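Local coordinates for beta-galacturonidase (Eisenbergiella tayi, PDB 6NCW), which acts as a family 2 glycoside hydrolase that cleaves beta-linked galacturonic acid from its substrates, at residues I155-F160 and V188-N193; P218-W223 and V229-T234. All blocks are in the same frame, centred on the assembly; numbering follows the deposited sequence.

How the interactions relate
Interactions 1 and 2 lie about 8 Å apart, centre to centre, in the immunoglobulin-like beta-sandwich, and they meet through one sheet in which strands 182-190 and 227-238 are neighbours. Probable backbone hydrogen bonds from Thr234 N to Glu189 O and from Gly191 N to Leu232 O, each 2.7 Å, knit 188-193 to 229-234. Interaction 1 is buried and wholly apolar, joining the two sheets across the core. Interaction 2 lies nearer the surface, where a loop packs against a strand and aromatic rings mix with peptide groups and water. Between them, Ile190 CG2 packs 3.4 Å from Trp219 CH2, so the core continues into the loop.

Interaction 1: residues I155-F160 and V188-N193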
ATOM      1  N   ILE A 155      -5.013  41.070  28.800  1.00 26.08           N
ATOM      2  CA  ILE A 155      -5.080  42.360  28.121  1.00 26.91           C
ATOM      3  C   ILE A 155      -5.659  42.136  26.717  1.00 28.81           C
ATOM      4  O   ILE A 155      -5.257  41.199  26.022  1.00 24.94           O
ATOM      5  CB  ILE A 155      -3.690  43.028  28.055  1.00 29.92           C
ATOM      6  CG1 ILE A 155      -3.734  44.318  27.234  1.00 30.41           C
ATOM      7  CG2 ILE A 155      -2.647  42.071  27.495  1.00 25.85           C
ATOM      8  CD1 ILE A 155      -2.494  45.176  27.412  1.00 36.64           C
ATOM      9  N   HIS A 156      -6.623  42.975  26.320  1.00 28.21           N
ATOM     10  CA  HIS A 156      -7.254  42.932  25.004  1.00 30.68           C
ATOM     11  C   HIS A 156      -7.028  44.254  24.294  1.00 31.10           C
ATOM     12  O   HIS A 156      -7.438  45.307  24.794  1.00 36.91           O
ATOM     13  CB  HIS A 156      -8.758  42.668  25.101  1.00 28.81           C
ATOM     14  CG  HIS A 156      -9.100  41.309  25.611  1.00 28.73           C
ATOM     15  ND1 HIS A 156     -10.388  40.939  25.938  1.00 31.08           N
ATOM     16  CD2 HIS A 156      -8.326  40.223  25.840  1.00 28.09           C
ATOM     17  CE1 HIS A 156     -10.391  39.687  26.356  1.00 28.78           C
ATOM     18  NE2 HIS A 156      -9.152  39.229  26.305  1.00 27.47           N
ATOM     19  N   PHE A 157      -6.413  44.195  23.121  1.00 25.85           N
ATOM     20  CA  PHE A 157      -6.161  45.366  22.300  1.00 27.36           C
ATOM     21  C   PHE A 157      -7.040  45.300  21.064  1.00 32.25           C
ATOM     22  O   PHE A 157      -7.162  44.241  20.442  1.00 25.44           O
ATOM     23  CB  PHE A 157      -4.689  45.438  21.880  1.00 29.51           C
ATOM     24  CG  PHE A 157      -4.392  46.563  20.939  1.00 32.90           C
ATOM     25  CD1 PHE A 157      -4.220  47.860  21.423  1.00 31.99           C
ATOM     26  CD2 PHE A 157      -4.307  46.335  19.570  1.00 29.14           C
ATOM     27  CE1 PHE A 157      -3.964  48.905  20.556  1.00 31.15           C
ATOM     28  CE2 PHE A 157      -4.041  47.372  18.694  1.00 29.35           C
ATOM     29  CZ  PHE A 157      -3.867  48.661  19.188  1.00 34.01           C
ATOM     30  N   THR A 158      -7.636  46.433  20.707  1.00 27.08           N
ATOM     31  CA  THR A 158      -8.518  46.548  19.552  1.00 28.09           C
ATOM     32  C   THR A 158      -8.011  47.649  18.633  1.00 29.57           C
ATOM     33  O   THR A 158      -7.963  48.818  19.054  1.00 28.34           O
ATOM     34  CB  THR A 158      -9.956  46.868  19.983  1.00 29.77           C
ATOM     35  OG1 THR A 158     -10.332  46.032  21.085  1.00 26.63           O
ATOM     36  CG2 THR A 158     -10.927  46.675  18.810  1.00 28.12           C
ATOM     37  N   PRO A 159      -7.635  47.346  17.392  1.00 34.25           N
ATOM     38  CA  PRO A 159      -7.313  48.410  16.433  1.00 32.97           C
ATOM     39  C   PRO A 159      -8.562  48.958  15.759  1.00 33.73           C
ATOM     40  O   PRO A 159      -9.573  48.264  15.607  1.00 32.82           O
ATOM     41  CB  PRO A 159      -6.409  47.702  15.416  1.00 30.37           C
ATOM     42  CG  PRO A 159      -6.952  46.278  15.411  1.00 30.53           C
ATOM     43  CD  PRO A 159      -7.435  45.995  16.821  1.00 26.36           C
ATOM     44  N   PHE A 160      -8.476  50.235  15.365  1.00 32.04           N
ATOM     45  CA  PHE A 160      -9.525  50.947  14.639  1.00 33.28           C
ATOM     46  C   PHE A 160      -8.892  51.690  13.472  1.00 33.12           C
ATOM     47  O   PHE A 160      -7.894  52.395  13.654  1.00 35.80           O
ATOM     48  CB  PHE A 160     -10.270  51.948  15.533  1.00 32.92           C
ATOM     49  CG  PHE A 160     -10.980  51.322  16.696  1.00 36.67           C
ATOM     50  CD1 PHE A 160     -12.209  50.700  16.525  1.00 40.97           C
ATOM     51  CD2 PHE A 160     -10.426  51.355  17.958  1.00 34.83           C
ATOM     52  CE1 PHE A 160     -12.872  50.124  17.587  1.00 34.77           C
ATOM     53  CE2 PHE A 160     -11.086  50.782  19.030  1.00 36.42           C
ATOM     54  CZ  PHE A 160     -12.316  50.165  18.839  1.00 37.71           C
ATOM     55  N   VAL A 188       1.237  50.729  29.737  1.00 36.17           N
ATOM     56  CA  VAL A 188       0.987  49.944  28.527  1.00 31.80           C
ATOM     57  C   VAL A 188       1.829  50.516  27.396  1.00 37.29           C
ATOM     58  O   VAL A 188       1.714  51.706  27.066  1.00 39.62           O
ATOM     59  CB  VAL A 188      -0.502  49.942  28.138  1.00 31.73           C
ATOM     60  CG1 VAL A 188      -0.703  49.186  26.825  1.00 35.20           C
ATOM     61  CG2 VAL A 188      -1.350  49.341  29.229  1.00 25.77           C
ATOM     62  N   GLU A 189       2.665  49.671  26.798  1.00 31.20           N
ATOM     63  CA  GLU A 189       3.452  50.034  25.629  1.00 34.72           C
ATOM     64  C   GLU A 189       3.175  49.060  24.493  1.00 36.44           C
ATOM     65  O   GLU A 189       2.990  47.859  24.725  1.00 35.50           O
ATOM     66  CB  GLU A 189       4.943  50.053  25.955  1.00 39.01           C
ATOM     67  CG  GLU A 189       5.282  50.981  27.125  1.00 44.54           C
ATOM     68  CD  GLU A 189       6.739  51.425  27.146  1.00 56.14           C
ATOM     69  OE1 GLU A 189       7.030  52.480  27.770  1.00 64.03           O
ATOM     70  OE2 GLU A 189       7.589  50.726  26.543  1.00 57.62           O
ATOM     71  N   ILE A 190       3.143  49.580  23.270  1.00 33.34           N
ATOM     72  CA  ILE A 190       2.940  48.773  22.072  1.00 39.20           C
ATOM     73  C   ILE A 190       4.161  48.963  21.184  1.00 38.84           C
ATOM     74  O   ILE A 190       4.375  50.050  20.636  1.00 40.59           O
ATOM     75  CB  ILE A 190       1.650  49.146  21.327  1.00 33.91           C
ATOM     76  CG1 ILE A 190       0.450  49.034  22.259  1.00 31.80           C
ATOM     77  CG2 ILE A 190       1.469  48.255  20.106  1.00 37.04           C
ATOM     78  CD1 ILE A 190      -0.825  49.500  21.637  1.00 33.62           C
ATOM     79  N   GLY A 191       4.957  47.911  21.041  1.00 38.72           N
ATOM     80  CA  GLY A 191       6.170  47.989  20.248  1.00 40.37           C
ATOM     81  C   GLY A 191       7.128  49.064  20.715  1.00 46.76           C
ATOM     82  O   GLY A 191       7.738  49.750  19.886  1.00 47.17           O
ATOM     83  N   LYS A 192       7.265  49.235  22.029  1.00 43.80           N
ATOM     84  CA  LYS A 192       8.108  50.249  22.660  1.00 53.48           C
ATOM     85  C   LYS A 192       7.599  51.680  22.466  1.00 51.37           C
ATOM     86  O   LYS A 192       8.257  52.615  22.929  1.00 53.17           O
ATOM     87  CB  LYS A 192       9.569  50.179  22.184  1.00 54.07           C
ATOM     88  CG  LYS A 192      10.282  48.886  22.557  1.00 54.27           C
ATOM     89  CD  LYS A 192      10.128  48.574  24.045  1.00 58.50           C
ATOM     90  CE  LYS A 192      11.457  48.147  24.654  1.00 62.26           C
ATOM     91  NZ  LYS A 192      12.210  47.234  23.746  1.00 64.52           N
ATOM     92  N   ASN A 193       6.460  51.893  21.808  1.00 44.42           N
ATOM     93  CA  ASN A 193       5.829  53.204  21.847  1.00 44.70           C
ATOM     94  C   ASN A 193       5.014  53.340  23.125  1.00 46.07           C
ATOM     95  O   ASN A 193       4.399  52.380  23.591  1.00 43.30           O
ATOM     96  CB  ASN A 193       4.937  53.416  20.624  1.00 41.00           C
ATOM     97  CG  ASN A 193       5.701  53.279  19.330  1.00 46.41           C
ATOM     98  OD1 ASN A 193       6.064  52.173  18.929  1.00 49.18           O
ATOM     99  ND2 ASN A 193       5.957  54.401  18.666  1.00 47.34           N
TER
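Ile155 faces Val188 and Phe157 faces Ile190 across the gap between two strands that run in broadly the same sense, with 9.7 Å between the CA atoms of Phe157 and Ile190. That is too wide for backbone bonding, and the side chains alone bridge it. The tighter of the two meetings is at Phe157, where CE1 of the ring comes 3.4 Å from CD1 of Ile190. Ile190 CD1 is also 3.8 Å from Phe157 CD1, so it rests obliquely on the CD1-CE1 side of the ring, and the two side chains cross at about a right angle. Ile190 gets there by extension: with chi2 at 175° its CG1-CD1 arm is straight and carries the terminal methyl inward. Phe157 holds its CG anti to the backbone N (chi1 175°), which sends the ring across the gap. Alongside, CD1 of Ile155 and CG1 of Val188 meet more loosely, at 4.4 Å.

This is the interior of an immunoglobulin-like beta-sandwich, where alternate residues of facing sheets turn inward and branched or aromatic hydrocarbon suits them because it brings no polar group needing a partner. Ile233 of strand 227-238 joins the same cluster, while Phe253 sets its ring edge-to-face with Phe157. Along the edge of strand 150-162, the side-chain amide of Asn366 hydrogen-bonds Ile155 O and Phe157 N, as a neighbouring strand would, tying it to the barrel domain. Beyond Ile190 the chain reverses in a type I' turn, closed by Asn193 N to Ile190 O at 3.0 Å; both corner residues, Gly191 and Lys192, have positive phi, which glycine adopts easily.

Interaction 2: residues P218-W223 and V229-T234; sequences PWAECW and VLYLIT
Tyr231 and Glu221 share the direct hydrogen bond between the loop 218-223 and the segment 229-234 of strand 227-238: Glu221 N donates to Tyr231 OH over 3.0 Å and nearly straight, at 166°. A tyrosine suits this place because its ring spans the gap, bringing the hydroxyl to the amide of Glu221 in the loop. Water extends the polar network. One molecule bonds Tyr231 OH, also at 3.0 Å, and donates to Trp219 O, with a weak bond to Glu221 OE2; a second donates to both Glu221 O and Val229 O, bridging the two backbones.

The aromatic contact is T-shaped (edge-to-face). Trp219 turns the edge of its six-membered ring, led by CZ3, onto one face of Tyr231, offset toward the rim; the centroids are 5.2 Å apart and the planes 71° from each other. With chi1 at 44°, CG is wedged over the backbone, N on one side and carbonyl on the other, and the ring folds back toward the strand.

Apolar and mixed contacts fill the other end. CB of Val229 rests 3.5 Å from Cys222 O. CD2 of Leu230 lies 3.5 Å from CD1 of Trp223, the two side chains running side by side in one direction; leucine's branched apolar end suits the indole, whose edge meets Val229 O in plane. Its NE1 hydrogen-bonds Asp324 O of helix 317-326, in the barrel domain. The loop connects the two sheets of the immunoglobulin-like beta-sandwich: it leaves strand 207-216 of one and enters the other, where 223-224 and 227-238 form a beta-hairpin.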
ATOM      1  N   PRO A 218      -0.000  56.647  15.126  1.00 39.96           N
ATOM      2  CA  PRO A 218       0.493  57.081  13.805  1.00 37.95           C
ATOM      3  C   PRO A 218       1.721  56.327  13.340  1.00 32.67           C
ATOM      4  O   PRO A 218       2.045  56.379  12.146  1.00 34.83           O
ATOM      5  CB  PRO A 218       0.805  58.569  14.022  1.00 40.99           C
ATOM      6  CG  PRO A 218       1.170  58.660  15.486  1.00 37.87           C
ATOM      7  CD  PRO A 218       0.224  57.675  16.165  1.00 40.75           C
ATOM      8  N   TRP A 219       2.390  55.614  14.233  1.00 30.61           N
ATOM      9  CA  TRP A 219       3.544  54.789  13.898  1.00 40.46           C
ATOM     10  C   TRP A 219       3.181  53.393  13.379  1.00 40.81           C
ATOM     11  O   TRP A 219       4.086  52.624  13.033  1.00 39.74           O
ATOM     12  CB  TRP A 219       4.416  54.640  15.142  1.00 35.57           C
ATOM     13  CG  TRP A 219       3.598  54.367  16.356  1.00 36.62           C
ATOM     14  CD1 TRP A 219       3.189  55.271  17.283  1.00 40.72           C
ATOM     15  CD2 TRP A 219       3.053  53.099  16.768  1.00 46.32           C
ATOM     16  NE1 TRP A 219       2.443  54.654  18.257  1.00 40.64           N
ATOM     17  CE2 TRP A 219       2.344  53.319  17.965  1.00 44.10           C
ATOM     18  CE3 TRP A 219       3.115  51.797  16.250  1.00 38.93           C
ATOM     19  CZ2 TRP A 219       1.690  52.294  18.646  1.00 41.26           C
ATOM     20  CZ3 TRP A 219       2.462  50.781  16.927  1.00 36.76           C
ATOM     21  CH2 TRP A 219       1.760  51.037  18.110  1.00 38.65           C
ATOM     22  N   ALA A 220       1.904  53.018  13.357  1.00 34.38           N
ATOM     23  CA  ALA A 220       1.543  51.615  13.183  1.00 37.76           C
ATOM     24  C   ALA A 220       1.473  51.257  11.707  1.00 33.16           C
ATOM     25  O   ALA A 220       0.929  52.014  10.899  1.00 35.55           O
ATOM     26  CB  ALA A 220       0.206  51.313  13.865  1.00 31.85           C
ATOM     27  N   GLU A 221       2.043  50.103  11.359  1.00 34.67           N
ATOM     28  CA  GLU A 221       1.889  49.518  10.029  1.00 38.34           C
ATOM     29  C   GLU A 221       0.834  48.419  10.030  1.00 34.15           C
ATOM     30  O   GLU A 221       0.582  47.774  11.052  1.00 30.96           O
ATOM     31  CB  GLU A 221       3.208  48.935   9.521  1.00 37.50           C
ATOM     32  CG  GLU A 221       4.230  49.993   9.140  1.00 50.80           C
ATOM     33  CD  GLU A 221       5.649  49.519   9.367  1.00 54.47           C
ATOM     34  OE1 GLU A 221       5.968  48.381   8.954  1.00 58.10           O
ATOM     35  OE2 GLU A 221       6.435  50.274   9.980  1.00 60.76           O
ATOM     36  N   CYS A 222       0.243  48.199   8.858  1.00 30.22           N
ATOM     37  CA  CYS A 222      -0.811  47.209   8.683  1.00 32.89           C
ATOM     38  C   CYS A 222      -0.312  45.786   8.904  1.00 29.03           C
ATOM     39  O   CYS A 222       0.816  45.432   8.550  1.00 26.86           O
ATOM     40  CB  CYS A 222      -1.410  47.310   7.270  1.00 33.07           C
ATOM     41  SG  CYS A 222      -2.312  48.859   6.986  1.00 63.31           S
ATOM     42  N   TRP A 223      -1.178  44.971   9.492  1.00 30.66           N
ATOM     43  CA  TRP A 223      -1.090  43.525   9.366  1.00 25.81           C
ATOM     44  C   TRP A 223      -1.976  43.116   8.199  1.00 26.56           C
ATOM     45  O   TRP A 223      -3.107  43.599   8.070  1.00 28.21           O
ATOM     46  CB  TRP A 223      -1.535  42.831  10.654  1.00 23.15           C
ATOM     47  CG  TRP A 223      -1.360  41.315  10.650  1.00 23.12           C
ATOM     48  CD1 TRP A 223      -0.318  40.608  11.193  1.00 22.59           C
ATOM     49  CD2 TRP A 223      -2.253  40.340  10.092  1.00 23.76           C
ATOM     50  NE1 TRP A 223      -0.504  39.261  11.000  1.00 26.08           N
ATOM     51  CE2 TRP A 223      -1.683  39.065  10.327  1.00 26.99           C
ATOM     52  CE3 TRP A 223      -3.476  40.416   9.416  1.00 24.81           C
ATOM     53  CZ2 TRP A 223      -2.293  37.879   9.906  1.00 19.40           C
ATOM     54  CZ3 TRP A 223      -4.088  39.232   9.004  1.00 20.86           C
ATOM     55  CH2 TRP A 223      -3.488  37.982   9.256  1.00 24.45           C
ATOM     56  N   VAL A 229       2.773  42.323   9.820  1.00 28.95           N
ATOM     57  CA  VAL A 229       3.514  43.046  10.852  1.00 25.97           C
ATOM     58  C   VAL A 229       2.837  42.858  12.203  1.00 28.44           C
ATOM     59  O   VAL A 229       1.624  43.052  12.336  1.00 26.22           O
ATOM     60  CB  VAL A 229       3.606  44.540  10.498  1.00 31.92           C
ATOM     61  CG1 VAL A 229       4.241  45.324  11.634  1.00 26.95           C
ATOM     62  CG2 VAL A 229       4.348  44.733   9.194  1.00 28.26           C
ATOM     63  N   LEU A 230       3.622  42.485  13.214  1.00 20.83           N
ATOM     64  CA  LEU A 230       3.133  42.275  14.567  1.00 25.56           C
ATOM     65  C   LEU A 230       3.853  43.209  15.537  1.00 30.80           C
ATOM     66  O   LEU A 230       4.992  43.621  15.303  1.00 27.52           O
ATOM     67  CB  LEU A 230       3.338  40.811  15.025  1.00 26.76           C
ATOM     68  CG  LEU A 230       2.696  39.728  14.154  1.00 23.78           C
ATOM     69  CD1 LEU A 230       3.115  38.327  14.608  1.00 22.17           C
ATOM     70  CD2 LEU A 230       1.197  39.896  14.211  1.00 22.61           C
ATOM     71  N   TYR A 231       3.184  43.524  16.640  1.00 31.11           N
ATOM     72  CA  TYR A 231       3.774  44.313  17.708  1.00 28.60           C
ATOM     73  C   TYR A 231       3.582  43.620  19.044  1.00 29.27           C
ATOM     74  O   TYR A 231       2.509  43.081  19.319  1.00 29.25           O
ATOM     75  CB  TYR A 231       3.146  45.701  17.786  1.00 29.19           C
ATOM     76  CG  TYR A 231       3.376  46.566  16.574  1.00 26.73           C
ATOM     77  CD1 TYR A 231       4.489  47.381  16.490  1.00 31.01           C
ATOM     78  CD2 TYR A 231       2.475  46.575  15.525  1.00 26.04           C
ATOM     79  CE1 TYR A 231       4.704  48.186  15.386  1.00 35.42           C
ATOM     80  CE2 TYR A 231       2.674  47.370  14.413  1.00 31.20           C
ATOM     81  CZ  TYR A 231       3.792  48.186  14.354  1.00 34.19           C
ATOM     82  OH  TYR A 231       4.004  48.993  13.265  1.00 33.12           O
ATOM     83  N   LEU A 232       4.598  43.683  19.900  1.00 29.34           N
ATOM     84  CA  LEU A 232       4.403  43.273  21.283  1.00 33.26           C
ATOM     85  C   LEU A 232       3.704  44.391  22.047  1.00 37.58           C
ATOM     86  O   LEU A 232       4.118  45.554  21.979  1.00 36.91           O
ATOM     87  CB  LEU A 232       5.739  42.932  21.941  1.00 32.83           C
ATOM     88  CG  LEU A 232       6.552  41.842  21.249  1.00 34.99           C
ATOM     89  CD1 LEU A 232       7.998  41.897  21.686  1.00 28.73           C
ATOM     90  CD2 LEU A 232       5.944  40.491  21.568  1.00 32.64           C
ATOM     91  N   ILE A 233       2.632  44.049  22.756  1.00 33.87           N
ATOM     92  CA  ILE A 233       1.976  44.966  23.675  1.00 29.21           C
ATOM     93  C   ILE A 233       2.351  44.527  25.080  1.00 33.36           C
ATOM     94  O   ILE A 233       2.254  43.339  25.416  1.00 29.34           O
ATOM     95  CB  ILE A 233       0.447  45.027  23.464  1.00 28.89           C
ATOM     96  CG1 ILE A 233      -0.187  46.036  24.414  1.00 29.05           C
ATOM     97  CG2 ILE A 233      -0.229  43.657  23.628  1.00 27.74           C
ATOM     98  CD1 ILE A 233      -1.630  46.369  24.072  1.00 30.70           C
ATOM     99  N   THR A 234       2.838  45.473  25.883  1.00 33.06           N
ATOM    100  CA  THR A 234       3.310  45.184  27.232  1.00 32.55           C
ATOM    101  C   THR A 234       2.500  45.967  28.257  1.00 35.74           C
ATOM    102  O   THR A 234       2.273  47.172  28.099  1.00 32.10           O
ATOM    103  CB  THR A 234       4.796  45.518  27.375  1.00 36.67           C
ATOM    104  OG1 THR A 234       5.524  44.863  26.329  1.00 40.68           O
ATOM    105  CG2 THR A 234       5.313  45.030  28.715  1.00 36.27           C
TER
HETATM  106  O   HOH W   1       6.379  50.859  13.365  1.00 40.39           O
HETATM  107  O   HOH W   2       0.520  45.465  12.494  1.00 23.32           O